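PDB 2BJO: organic hydroperoxide resistance protein OHRB from Bacillus subtilis, which takes part in resistance to organic hydroperoxides and, as in other Ohr proteins of the OsmC/Ohr family, probably reduces them with a reactive cysteine pair. Local coordinates for residues A54-A59 against A114-C119. The protein carries 3 engineered substitutions. Sequence-based numbering, arbitrary orientation.
Sequences ACFGGA and AAHEFC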
ATOM      1  N   ALA A  54      -3.639   6.422   5.968  1.00 20.32           N
ATOM      2  CA  ALA A  54      -2.763   6.526   7.109  1.00 20.89           C
ATOM      3  C   ALA A  54      -1.552   7.430   6.847  1.00 23.69           C
ATOM      4  O   ALA A  54      -1.222   8.279   7.678  1.00 19.73           O
ATOM      5  CB  ALA A  54      -2.302   5.144   7.466  1.00 19.43           C
ATOM      6  N   CYS A  55      -0.893   7.217   5.706  1.00 25.42           N
ATOM      7  CA  CYS A  55       0.224   8.044   5.257  1.00 25.34           C
ATOM      8  C   CYS A  55      -0.213   9.505   5.164  1.00 24.98           C
ATOM      9  O   CYS A  55       0.531  10.395   5.600  1.00 25.71           O
ATOM     10  CB  CYS A  55       0.749   7.588   3.880  1.00 24.79           C
ATOM     11  SG  CYS A  55       2.051   8.567   3.086  1.00 29.99           S
ATOM     12  N   PHE A  56      -1.396   9.734   4.598  1.00 21.03           N
ATOM     13  CA  PHE A  56      -1.844  11.100   4.384  1.00 22.14           C
ATOM     14  C   PHE A  56      -2.213  11.809   5.694  1.00 24.03           C
ATOM     15  O   PHE A  56      -1.881  12.980   5.862  1.00 23.38           O
ATOM     16  CB  PHE A  56      -2.994  11.160   3.386  1.00 21.18           C
ATOM     17  CG  PHE A  56      -3.093  12.466   2.659  1.00 21.65           C
ATOM     18  CD1 PHE A  56      -3.898  13.490   3.121  1.00 20.78           C
ATOM     19  CD2 PHE A  56      -2.362  12.660   1.488  1.00 21.06           C
ATOM     20  CE1 PHE A  56      -3.990  14.700   2.439  1.00 22.33           C
ATOM     21  CE2 PHE A  56      -2.450  13.857   0.788  1.00 22.40           C
ATOM     22  CZ  PHE A  56      -3.267  14.875   1.263  1.00 21.95           C
ATOM     23  N   GLY A  57      -2.903  11.101   6.587  1.00 24.48           N
ATOM     24  CA  GLY A  57      -3.137  11.562   7.945  1.00 24.11           C
ATOM     25  C   GLY A  57      -1.885  11.935   8.730  1.00 24.31           C
ATOM     26  O   GLY A  57      -1.872  12.955   9.435  1.00 20.75           O
ATOM     27  N   GLY A  58      -0.844  11.112   8.605  1.00 23.48           N
ATOM     28  CA  GLY A  58       0.434  11.416   9.240  1.00 24.70           C
ATOM     29  C   GLY A  58       1.061  12.678   8.678  1.00 25.10           C
ATOM     30  O   GLY A  58       1.608  13.507   9.410  1.00 26.17           O
ATOM     31  N   ALA A  59       0.975  12.811   7.355  1.00 25.85           N
ATOM     32  CA  ALA A  59       1.523  13.943   6.626  1.00 22.48           C
ATOM     33  C   ALA A  59       0.762  15.221   6.965  1.00 24.72           C
ATOM     34  O   ALA A  59       1.374  16.281   7.159  1.00 20.32           O
ATOM     35  CB  ALA A  59       1.511  13.628   5.163  1.00 22.84           C
ATOM     36  N   ALA A 114       0.081  20.719   1.164  1.00 25.35           N
ATOM     37  CA  ALA A 114       1.372  20.462   1.780  1.00 24.75           C
ATOM     38  C   ALA A 114       1.575  18.973   2.115  1.00 25.98           C
ATOM     39  O   ALA A 114       2.624  18.370   1.850  1.00 26.11           O
ATOM     40  CB  ALA A 114       1.541  21.388   2.984  1.00 25.25           C
ATOM     41  N   ALA A 115       0.546  18.360   2.689  1.00 24.19           N
ATOM     42  CA  ALA A 115       0.516  16.941   2.983  1.00 26.46           C
ATOM     43  C   ALA A 115       0.753  16.087   1.745  1.00 26.54           C
ATOM     44  O   ALA A 115       1.444  15.085   1.840  1.00 27.83           O
ATOM     45  CB  ALA A 115      -0.808  16.531   3.641  1.00 28.69           C
ATOM     46  N   HIS A 116       0.188  16.469   0.604  1.00 25.92           N
ATOM     47  CA  HIS A 116       0.386  15.736  -0.638  1.00 24.74           C
ATOM     48  C   HIS A 116       1.817  15.841  -1.138  1.00 25.92           C
ATOM     49  O   HIS A 116       2.263  14.988  -1.881  1.00 22.57           O
ATOM     50  CB  HIS A 116      -0.573  16.251  -1.713  1.00 24.30           C
ATOM     51  CG  HIS A 116      -0.767  15.319  -2.864  1.00 24.13           C
ATOM     52  ND1 HIS A 116      -0.788  15.741  -4.178  1.00 24.82           N
ATOM     53  CD2 HIS A 116      -0.949  13.982  -2.903  1.00 22.65           C
ATOM     54  CE1 HIS A 116      -0.981  14.707  -4.973  1.00 21.81           C
ATOM     55  NE2 HIS A 116      -1.088  13.627  -4.223  1.00 24.42           N
ATOM     56  N   GLU A 117       2.540  16.886  -0.770  1.00 27.50           N
ATOM     57  CA  GLU A 117       3.931  17.009  -1.185  1.00 29.55           C
ATOM     58  C   GLU A 117       4.806  16.196  -0.220  1.00 27.78           C
ATOM     59  O   GLU A 117       5.841  15.672  -0.631  1.00 27.30           O
ATOM     60  CB  GLU A 117       4.295  18.499  -1.378  1.00 35.34           C
ATOM     61  CG  GLU A 117       3.348  19.415  -2.222  1.00 37.89           C
ATOM     62  CD  GLU A 117       2.427  18.818  -3.323  1.00 42.14           C
ATOM     63  OE1 GLU A 117       1.215  19.182  -3.408  1.00 43.56           O
ATOM     64  OE2 GLU A 117       2.840  17.969  -4.148  1.00 43.19           O
ATOM     65  N   PHE A 118       4.422  16.038   1.047  1.00 28.23           N
ATOM     66  CA  PHE A 118       5.185  15.283   2.056  1.00 26.94           C
ATOM     67  C   PHE A 118       4.983  13.761   2.154  1.00 27.14           C
ATOM     68  O   PHE A 118       5.963  13.043   2.315  1.00 24.91           O
ATOM     69  CB  PHE A 118       4.910  15.961   3.408  1.00 28.68           C
ATOM     70  CG  PHE A 118       5.572  15.354   4.606  1.00 28.89           C
ATOM     71  CD1 PHE A 118       6.670  15.976   5.187  1.00 30.48           C
ATOM     72  CD2 PHE A 118       5.102  14.173   5.179  1.00 28.49           C
ATOM     73  CE1 PHE A 118       7.304  15.430   6.318  1.00 29.34           C
ATOM     74  CE2 PHE A 118       5.726  13.637   6.292  1.00 29.62           C
ATOM     75  CZ  PHE A 118       6.821  14.253   6.869  1.00 27.20           C
ATOM     76  N   CYS A 119       3.740  13.282   2.082  1.00 26.63           N
ATOM     77  CA  CYS A 119       3.357  11.881   2.217  1.00 25.27           C
ATOM     78  C   CYS A 119       4.163  10.998   1.288  1.00 24.26           C
ATOM     79  O   CYS A 119       4.081  11.179   0.067  1.00 21.81           O
ATOM     80  CB  CYS A 119       1.865  11.667   1.930  1.00 25.51           C
ATOM     81  SG  CYS A 119       1.209   9.969   1.759  1.00 22.75           S
TER
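Cys55 and Cys119 are joined by a disulfide, SG to SG 2.1 Å, consistent with the oxidized state of the redox cysteine pair of Ohr proteins. Both sulfurs stand anti to their own backbone nitrogens, and the chi3 of 132°, well beyond the usual value near 90°, suggests some strain. Beside it, the methyl of Ala59 points at the partner helix and fits between Ala115 O, 3.6 Å from Ala59 CB, Phe118 CD2, equally near, and Cys119 CB at 3.8 Å. Phe56, its CG anti to the backbone nitrogen, carries the far end of its ring across. Ala115 CB sits over one face in a CH-pi contact, 4.1 Å from the ring centroid and displaced toward the rim, while Phe56 CE2 lies 3.7 Å from His116 CA. No hydrogen bond crosses between the segments; besides the covalent link, the contact is van der Waals packing. The axes of segments 54-59 and 114-118, on helices 44-65 and 105-118, approach to 8.7 Å, their directions 118° apart. Cys119, the first residue to leave helical conformation, is the N-cap of helix 120-125. Pro44 of the second subunit packs on Cys55, whereas Phe56 rests on Leu96 and Val98 of strand 89-99 and Leu133 of strand 132-135.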